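Local coordinates for hypothetical protein (Methanosarcina mazei, PDB 2I1S) that is of unknown function but belongs to the plasmid pRiA4b ORF-3-like family and folds around a mixed beta sheet backed by a helix, at residues N98-Y103 / Q112-L117. Numbering follows the deposited sequence.
Sequences NKEALY and QVKVRL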
# COMPACT_ATOMS: atom_id res chain seq x y z
N ASN A 98 3.21 -11.36 15.10
CA ASN A 98 4.02 -10.28 14.56
C ASN A 98 3.42 -9.91 13.22
O ASN A 98 3.96 -10.25 12.16
CB ASN A 98 5.50 -10.67 14.41
CG ASN A 98 6.41 -9.45 14.24
OD1 ASN A 98 6.33 -8.52 15.03
ND2 ASN A 98 7.26 -9.44 13.20
N LYS A 99 2.29 -9.20 13.27
CA LYS A 99 1.39 -9.11 12.11
C LYS A 99 1.45 -7.83 11.27
O LYS A 99 0.89 -7.81 10.16
CB LYS A 99 -0.06 -9.46 12.49
CG LYS A 99 -0.63 -8.76 13.70
CD LYS A 99 -2.06 -9.24 13.96
CE LYS A 99 -2.20 -10.76 13.79
NZ LYS A 99 -3.63 -11.27 13.87
N GLU A 100 2.20 -6.83 11.76
CA GLU A 100 2.19 -5.50 11.15
C GLU A 100 3.56 -4.97 10.64
O GLU A 100 4.59 -5.20 11.26
CB GLU A 100 1.54 -4.50 12.11
CG GLU A 100 0.80 -3.35 11.40
CD GLU A 100 -0.16 -2.63 12.32
OE1 GLU A 100 0.30 -2.12 13.36
OE2 GLU A 100 -1.38 -2.58 12.00
N ALA A 101 3.54 -4.28 9.50
CA ALA A 101 4.70 -3.57 8.94
C ALA A 101 4.27 -2.15 8.63
O ALA A 101 3.09 -1.88 8.43
CB ALA A 101 5.15 -4.21 7.64
N LEU A 102 5.24 -1.25 8.58
CA LEU A 102 5.02 0.07 7.98
C LEU A 102 5.77 0.23 6.64
O LEU A 102 6.98 0.03 6.57
CB LEU A 102 5.39 1.17 8.96
CG LEU A 102 5.09 2.59 8.44
CD1 LEU A 102 3.58 2.91 8.36
CD2 LEU A 102 5.87 3.61 9.31
N TYR A 103 5.04 0.61 5.61
CA TYR A 103 5.60 0.88 4.28
C TYR A 103 5.53 2.37 4.00
O TYR A 103 4.46 2.95 4.02
CB TYR A 103 4.77 0.14 3.23
CG TYR A 103 5.08 0.38 1.77
CD1 TYR A 103 6.14 -0.27 1.13
CD2 TYR A 103 4.28 1.20 0.99
CE1 TYR A 103 6.41 -0.08 -0.24
CE2 TYR A 103 4.53 1.40 -0.39
CZ TYR A 103 5.59 0.75 -1.00
OH TYR A 103 5.82 0.90 -2.39
N GLN A 112 2.39 6.64 3.75
CA GLN A 112 2.60 5.48 4.63
C GLN A 112 1.45 4.54 4.55
O GLN A 112 0.29 4.93 4.72
CB GLN A 112 2.82 5.93 6.06
CG GLN A 112 4.14 6.70 6.26
CD GLN A 112 4.27 7.25 7.64
OE1 GLN A 112 3.33 7.82 8.17
NE2 GLN A 112 5.42 7.07 8.24
N VAL A 113 1.77 3.30 4.27
CA VAL A 113 0.77 2.26 4.21
C VAL A 113 1.01 1.31 5.38
O VAL A 113 2.12 0.82 5.54
CB VAL A 113 0.86 1.50 2.88
CG1 VAL A 113 -0.20 0.35 2.86
CG2 VAL A 113 0.72 2.47 1.69
N LYS A 114 -0.02 1.09 6.21
CA LYS A 114 0.02 0.05 7.25
C LYS A 114 -0.26 -1.28 6.61
O LYS A 114 -1.20 -1.43 5.80
CB LYS A 114 -1.03 0.28 8.34
CG LYS A 114 -0.80 1.40 9.31
CD LYS A 114 -2.05 1.48 10.25
CE LYS A 114 -1.75 2.05 11.67
NZ LYS A 114 -1.95 3.53 11.73
N VAL A 115 0.56 -2.26 6.93
CA VAL A 115 0.36 -3.61 6.37
C VAL A 115 0.08 -4.51 7.56
O VAL A 115 0.88 -4.59 8.50
CB VAL A 115 1.59 -4.12 5.54
CG1 VAL A 115 1.29 -5.47 4.92
CG2 VAL A 115 2.03 -3.09 4.47
N ARG A 116 -1.09 -5.11 7.58
CA ARG A 116 -1.48 -5.98 8.66
C ARG A 116 -1.84 -7.36 8.10
O ARG A 116 -2.69 -7.46 7.24
CB ARG A 116 -2.63 -5.34 9.44
CG ARG A 116 -3.43 -6.30 10.30
CD ARG A 116 -2.90 -6.36 11.73
NE ARG A 116 -3.05 -5.07 12.41
CZ ARG A 116 -3.95 -4.82 13.36
NH1 ARG A 116 -4.81 -5.76 13.78
NH2 ARG A 116 -3.99 -3.61 13.91
N LEU A 117 -1.14 -8.39 8.56
CA LEU A 117 -1.56 -9.79 8.38
C LEU A 117 -2.82 -10.13 9.18
O LEU A 117 -2.83 -10.03 10.41
CB LEU A 117 -0.42 -10.74 8.78
CG LEU A 117 -0.57 -12.25 8.55
CD1 LEU A 117 -0.56 -12.63 7.06
CD2 LEU A 117 0.52 -12.99 9.32
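Two bends in the chain of Arg-116, at chi2 (93°) and chi3 (64°), lift its guanidinium above its own strand and turn the NE edge toward Glu-100, whose chain, extended beyond CG, reaches across to meet it. The result is a salt bridge: Arg-116 NE lies 3.0 Å from Glu-100 OE2 and its N-H points nearly straight at the oxygen, with NH2 adding a weak second bond. Glu-100 OE2 lies at the edge of the guanidinium, in its plane; the carboxylate and guanidinium planes are 61° apart, and NE meets OE2 from above the carboxylate plane. Lys-99 runs obliquely past the same arginine, and the two chains touch through their aliphatic parts, Lys-99 CD to Arg-116 CD at 3.7 Å. Further along this face, Leu-102 CD2 rests 3.6 Å from Gln-112 NE2.

The opposite face is apolar. Ala-101 CB packs against Val-115 CB, and Tyr-103 lies alongside Val-113, pointing the same way, with CG2 of the valine at the ring edge, 3.8 Å from Tyr-103 CD2. Helix 34-44 covers this side: Ile-41 touches both Tyr-103 and Val-115, and the tyrosine hydroxyl is hydrogen-bonded to His-38 and Gln-42.

Between the faces runs the backbone ladder. Ala-101 and Val-115 exchange two hydrogen bonds, as do Tyr-103 and Val-113, and a further one, from Leu-117 N to Lys-99 O (2.6 Å), carries the pairing beyond the start of strand 100-105. Strands 53-58 and 7-15 flank the pair, bonding to Leu-102 and Lys-114 respectively. This is an antiparallel beta hairpin in the middle of a mixed sheet, with a charged, partly solvent-exposed face and an apolar face buried under a helix.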